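Local coordinates for protein telomerase reverse transcriptase (Candida tropicalis MYA-3404, PDB 6ZD1) that probably lengthens chromosome ends by copying a template carried in its RNA component into telomeric DNA repeats, at residues F194-H198 with S199-E203; V446-K449 with E450-D454. All coordinates share one frame; numbering follows the deposited sequence.

Contact 1: residues F194-H198 with S199-E203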
loop_
_atom_site.group_PDB
_atom_site.type_symbol
_atom_site.label_atom_id
_atom_site.label_comp_id
_atom_site.label_asym_id
_atom_site.label_seq_id
_atom_site.Cartn_x
_atom_site.Cartn_y
_atom_site.Cartn_z
ATOM N N PHE A 194 -11.084 -5.894 7.503
ATOM C CA PHE A 194 -12.494 -5.873 7.857
ATOM C C PHE A 194 -13.305 -6.701 6.879
ATOM O O PHE A 194 -13.177 -6.543 5.661
ATOM C CB PHE A 194 -12.991 -4.435 7.925
ATOM C CG PHE A 194 -12.358 -3.662 9.031
ATOM C CD1 PHE A 194 -11.588 -2.542 8.774
ATOM C CD2 PHE A 194 -12.498 -4.089 10.342
ATOM C CE1 PHE A 194 -11.003 -1.844 9.816
ATOM C CE2 PHE A 194 -11.912 -3.397 11.381
ATOM C CZ PHE A 194 -11.167 -2.272 11.119
ATOM N N TYR A 195 -14.118 -7.599 7.426
ATOM C CA TYR A 195 -14.961 -8.493 6.647
ATOM C C TYR A 195 -16.378 -7.929 6.623
ATOM O O TYR A 195 -17.062 -7.900 7.653
ATOM C CB TYR A 195 -14.933 -9.901 7.237
ATOM C CG TYR A 195 -13.580 -10.579 7.167
ATOM C CD1 TYR A 195 -12.546 -10.217 8.024
ATOM C CD2 TYR A 195 -13.343 -11.596 6.254
ATOM C CE1 TYR A 195 -11.311 -10.844 7.959
ATOM C CE2 TYR A 195 -12.118 -12.227 6.186
ATOM C CZ TYR A 195 -11.106 -11.850 7.035
ATOM O OH TYR A 195 -9.885 -12.486 6.957
ATOM N N PHE A 196 -16.808 -7.472 5.452
ATOM C CA PHE A 196 -18.188 -7.075 5.206
ATOM C C PHE A 196 -18.857 -8.161 4.378
ATOM O O PHE A 196 -18.321 -8.563 3.339
ATOM C CB PHE A 196 -18.266 -5.734 4.470
ATOM C CG PHE A 196 -17.690 -4.582 5.238
ATOM C CD1 PHE A 196 -18.499 -3.802 6.048
ATOM C CD2 PHE A 196 -16.342 -4.269 5.142
ATOM C CE1 PHE A 196 -17.977 -2.736 6.755
ATOM C CE2 PHE A 196 -15.814 -3.205 5.846
ATOM C CZ PHE A 196 -16.635 -2.436 6.652
ATOM N N THR A 197 -20.007 -8.645 4.841
ATOM C CA THR A 197 -20.780 -9.584 4.038
ATOM C C THR A 197 -21.192 -8.922 2.730
ATOM O O THR A 197 -21.455 -7.718 2.680
ATOM C CB THR A 197 -22.017 -10.066 4.797
ATOM O OG1 THR A 197 -22.932 -8.980 4.965
ATOM C CG2 THR A 197 -21.631 -10.616 6.162
ATOM N N HIS A 198 -21.237 -9.722 1.659
ATOM C CA HIS A 198 -21.531 -9.168 0.339
ATOM C C HIS A 198 -22.854 -8.414 0.337
ATOM O O HIS A 198 -22.979 -7.371 -0.315
ATOM C CB HIS A 198 -21.555 -10.277 -0.716
ATOM C CG HIS A 198 -20.216 -10.893 -0.988
ATOM N ND1 HIS A 198 -19.137 -10.164 -1.439
ATOM C CD2 HIS A 198 -19.789 -12.174 -0.886
ATOM C CE1 HIS A 198 -18.096 -10.967 -1.591
ATOM N NE2 HIS A 198 -18.466 -12.192 -1.265
ATOM N N SER A 199 -23.849 -8.914 1.076
ATOM C CA SER A 199 -25.154 -8.260 1.097
ATOM C C SER A 199 -25.071 -6.866 1.711
ATOM O O SER A 199 -25.659 -5.913 1.185
ATOM C CB SER A 199 -26.173 -9.126 1.843
ATOM O OG SER A 199 -25.682 -9.544 3.106
ATOM N N ILE A 200 -24.347 -6.721 2.823
ATOM C CA ILE A 200 -24.283 -5.412 3.462
ATOM C C ILE A 200 -23.234 -4.525 2.800
ATOM O O ILE A 200 -23.366 -3.295 2.807
ATOM C CB ILE A 200 -24.030 -5.554 4.974
ATOM C CG1 ILE A 200 -24.510 -4.303 5.710
ATOM C CG2 ILE A 200 -22.558 -5.790 5.264
ATOM C CD1 ILE A 200 -25.981 -4.001 5.509
ATOM N N TRP A 201 -22.195 -5.110 2.199
ATOM C CA TRP A 201 -21.215 -4.284 1.503
ATOM C C TRP A 201 -21.814 -3.655 0.252
ATOM O O TRP A 201 -21.581 -2.472 -0.024
ATOM C CB TRP A 201 -19.976 -5.104 1.142
ATOM C CG TRP A 201 -19.014 -4.340 0.276
ATOM C CD1 TRP A 201 -18.874 -4.439 -1.078
ATOM C CD2 TRP A 201 -18.076 -3.344 0.706
ATOM N NE1 TRP A 201 -17.901 -3.571 -1.519
ATOM C CE2 TRP A 201 -17.394 -2.889 -0.443
ATOM C CE3 TRP A 201 -17.745 -2.795 1.950
ATOM C CZ2 TRP A 201 -16.402 -1.910 -0.385
ATOM C CZ3 TRP A 201 -16.757 -1.826 2.006
ATOM C CH2 TRP A 201 -16.096 -1.395 0.845
ATOM N N ASN A 202 -22.604 -4.422 -0.507
ATOM C CA ASN A 202 -23.239 -3.867 -1.699
ATOM C C ASN A 202 -24.198 -2.745 -1.333
ATOM O O ASN A 202 -24.299 -1.744 -2.051
ATOM C CB ASN A 202 -23.969 -4.965 -2.476
ATOM C CG ASN A 202 -23.018 -5.972 -3.094
ATOM O OD1 ASN A 202 -21.862 -5.658 -3.384
ATOM N ND2 ASN A 202 -23.503 -7.189 -3.301
ATOM N N GLU A 203 -24.898 -2.887 -0.207
ATOM C CA GLU A 203 -25.834 -1.854 0.219
ATOM C C GLU A 203 -25.092 -0.584 0.621
ATOM O O GLU A 203 -25.455 0.520 0.200
ATOM C CB GLU A 203 -26.692 -2.384 1.372
ATOM C CG GLU A 203 -28.073 -1.759 1.497
ATOM C CD GLU A 203 -28.115 -0.632 2.508
ATOM O OE1 GLU A 203 -28.489 0.496 2.124
ATOM O OE2 GLU A 203 -27.772 -0.876 3.685
#

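Contact 2: residues V446-K449 with E450-D454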
loop_
_atom_site.group_PDB
_atom_site.type_symbol
_atom_site.label_atom_id
_atom_site.label_comp_id
_atom_site.label_asym_id
_atom_site.label_seq_id
_atom_site.Cartn_x
_atom_site.Cartn_y
_atom_site.Cartn_z
ATOM N N VAL A 446 -19.570 2.746 -12.594
ATOM C CA VAL A 446 -20.333 2.571 -11.364
ATOM C C VAL A 446 -21.343 1.453 -11.584
ATOM O O VAL A 446 -21.927 1.332 -12.668
ATOM C CB VAL A 446 -21.026 3.878 -10.914
ATOM C CG1 VAL A 446 -20.072 5.060 -11.048
ATOM C CG2 VAL A 446 -22.308 4.133 -11.693
ATOM N N LYS A 447 -21.505 0.604 -10.570
ATOM C CA LYS A 447 -22.551 -0.406 -10.618
ATOM C C LYS A 447 -23.909 0.284 -10.615
ATOM O O LYS A 447 -24.144 1.223 -9.852
ATOM C CB LYS A 447 -22.420 -1.359 -9.431
ATOM C CG LYS A 447 -22.510 -2.833 -9.792
ATOM C CD LYS A 447 -21.936 -3.696 -8.679
ATOM C CE LYS A 447 -22.087 -5.179 -8.981
ATOM N NZ LYS A 447 -21.530 -6.026 -7.887
ATOM N N ASN A 448 -24.810 -0.188 -11.473
ATOM C CA ASN A 448 -26.023 0.563 -11.766
ATOM C C ASN A 448 -27.228 0.125 -10.946
ATOM O O ASN A 448 -28.152 0.927 -10.759
ATOM C CB ASN A 448 -26.365 0.457 -13.254
ATOM C CG ASN A 448 -27.101 1.679 -13.770
ATOM O OD1 ASN A 448 -27.754 2.392 -13.014
ATOM N ND2 ASN A 448 -26.990 1.932 -15.064
ATOM N N LYS A 449 -27.236 -1.115 -10.453
ATOM C CA LYS A 449 -28.326 -1.764 -9.726
ATOM C C LYS A 449 -29.466 -2.142 -10.661
ATOM O O LYS A 449 -30.434 -2.777 -10.218
ATOM C CB LYS A 449 -28.874 -0.917 -8.565
ATOM C CG LYS A 449 -27.837 -0.539 -7.510
ATOM C CD LYS A 449 -27.269 -1.763 -6.799
ATOM C CE LYS A 449 -28.370 -2.557 -6.102
ATOM N NZ LYS A 449 -29.161 -1.703 -5.171
ATOM N N GLU A 450 -29.390 -1.761 -11.937
ATOM C CA GLU A 450 -30.081 -2.432 -13.028
ATOM C C GLU A 450 -29.117 -3.312 -13.821
ATOM O O GLU A 450 -29.441 -3.739 -14.936
ATOM C CB GLU A 450 -30.756 -1.408 -13.949
ATOM C CG GLU A 450 -31.780 -0.491 -13.273
ATOM C CD GLU A 450 -31.142 0.682 -12.546
ATOM O OE1 GLU A 450 -30.697 1.639 -13.217
ATOM O OE2 GLU A 450 -31.073 0.641 -11.299
ATOM N N GLY A 451 -27.936 -3.585 -13.255
ATOM C CA GLY A 451 -26.849 -4.278 -13.922
ATOM C C GLY A 451 -26.440 -3.696 -15.260
ATOM O O GLY A 451 -26.531 -4.374 -16.289
ATOM N N GLN A 452 -25.981 -2.443 -15.266
ATOM C CA GLN A 452 -25.697 -1.753 -16.520
ATOM C C GLN A 452 -24.296 -1.149 -16.583
ATOM O O GLN A 452 -23.739 -1.012 -17.676
ATOM C CB GLN A 452 -26.751 -0.672 -16.766
ATOM C CG GLN A 452 -28.181 -1.194 -16.835
ATOM C CD GLN A 452 -29.208 -0.080 -16.758
ATOM O OE1 GLN A 452 -28.921 1.003 -16.252
ATOM N NE2 GLN A 452 -30.410 -0.342 -17.263
ATOM N N TYR A 453 -23.713 -0.786 -15.437
ATOM C CA TYR A 453 -22.346 -0.257 -15.388
ATOM C C TYR A 453 -22.180 1.005 -16.245
ATOM O O TYR A 453 -21.464 1.017 -17.250
ATOM C CB TYR A 453 -21.336 -1.330 -15.808
ATOM C CG TYR A 453 -20.784 -2.144 -14.668
ATOM C CD1 TYR A 453 -20.480 -3.487 -14.836
ATOM C CD2 TYR A 453 -20.548 -1.567 -13.429
ATOM C CE1 TYR A 453 -19.965 -4.237 -13.799
ATOM C CE2 TYR A 453 -20.035 -2.309 -12.385
ATOM C CZ TYR A 453 -19.746 -3.643 -12.575
ATOM O OH TYR A 453 -19.234 -4.386 -11.537
ATOM N N ASP A 454 -22.905 2.059 -15.866
ATOM C CA ASP A 454 -22.749 3.358 -16.515
ATOM C C ASP A 454 -21.347 3.930 -16.296
ATOM O O ASP A 454 -20.610 3.524 -15.391
ATOM C CB ASP A 454 -23.776 4.357 -15.984
ATOM C CG ASP A 454 -25.193 4.000 -16.362
ATOM O OD1 ASP A 454 -25.421 3.575 -17.516
ATOM O OD2 ASP A 454 -26.084 4.143 -15.498
#

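Contact 1: residues F194-H198 with S199-E203
F196 carries CG beside its own backbone N (chi1 -63°), whereas W201 holds CG opposite its N (chi1 173°), and these torsions turn each ring toward the other across the bend. The setting is a strand-to-helix junction in the RNA-binding region of telomerase, where strand 193-197, half of an antiparallel hairpin with strand 180-184, runs into helix 198-216. Strand and helix segments stand nearly at right angles, so residues five apart can face each other across the bend.

The six-membered ring of W201 leans over one face of F196, its CE3 lying 3.7 Å from F196 CG. With the ring planes at 48°, the two meet obliquely. Flat apolar rings suit this buried corner because they present wide surfaces to each other, and W201 meets F196 while also stacking on Y181 of the partner strand.

T197 holds the N-cap position, where Ser, Thr, Asp and Asn are favoured because a short polar side chain can reach the unpaired N-H groups of a first helical turn. Its OG1 lies 3.2 Å from I200 CG2 and forms a weak hydrogen bond of 3.4 Å with S199 OG. The serine hydroxyl also bonds to Y57, while H198, the first helical residue, uses NE2 in a hydrogen bond to the carbonyl oxygen of R177. Two backbone bonds start the helix: W201 N reaches T197 O at 2.8 Å, and N202 N reaches H198 O at 3.0 Å.

Contact 2: residues V446-K449 with E450-D454
V446 and D454 close the base of this turn, V446 N donating to D454 O at 3.1 Å in a nearly straight hydrogen bond; between them the chain takes positive phi at K449, G451 and Y453, and of these G451 suits such a conformation because glycine lacks a CB. One step in from the base, Y453 CA meets V446 O at 3.2 Å in a CA-H...O contact, and the same oxygen lies at the ring edge, 3.3 Å from CD2 of Y453.

Beyond it, K447 and Y453 run alongside each other in the same direction, CG of the lysine 3.6 Å from CE2 of the ring. Lysine fits this exposed place because its methylene chain can line an aromatic group while the ammonium reaches onward. The ring of Y453 also meets F257.

A chi1 of -151° swings N448 CG to the far side from its backbone N and carries the amide in between the polar ends of Q452 and D454. ND2 of N448 is modelled 2.5 Å from Q452 OE1 and 2.4 Å from D454 OD2, distances so short that the exact placement is doubtful. The whole is the exposed connection of a beta hairpin, joining antiparallel strands 443-446 and 454-458 of a mixed sheet in the reverse transcriptase region.

Both contacts are local, formed by residues close in sequence, and lie on the same side of the chain's centre, with centres about 18 Å apart and nearest atoms about 5 Å apart without touching. They hold different elements. Contact 1 joins a hairpin strand to the helix that follows it and is partly buried, so aromatic rings do much of the work and the first helical hydrogen bonds begin the helix. Contact 2 links two sheet strands at the surface, where amide, carboxylate and lysine groups predominate and a single clear backbone bond spans the base. Contact 1 belongs to the RNA-binding region and contact 2 to the reverse transcriptase region.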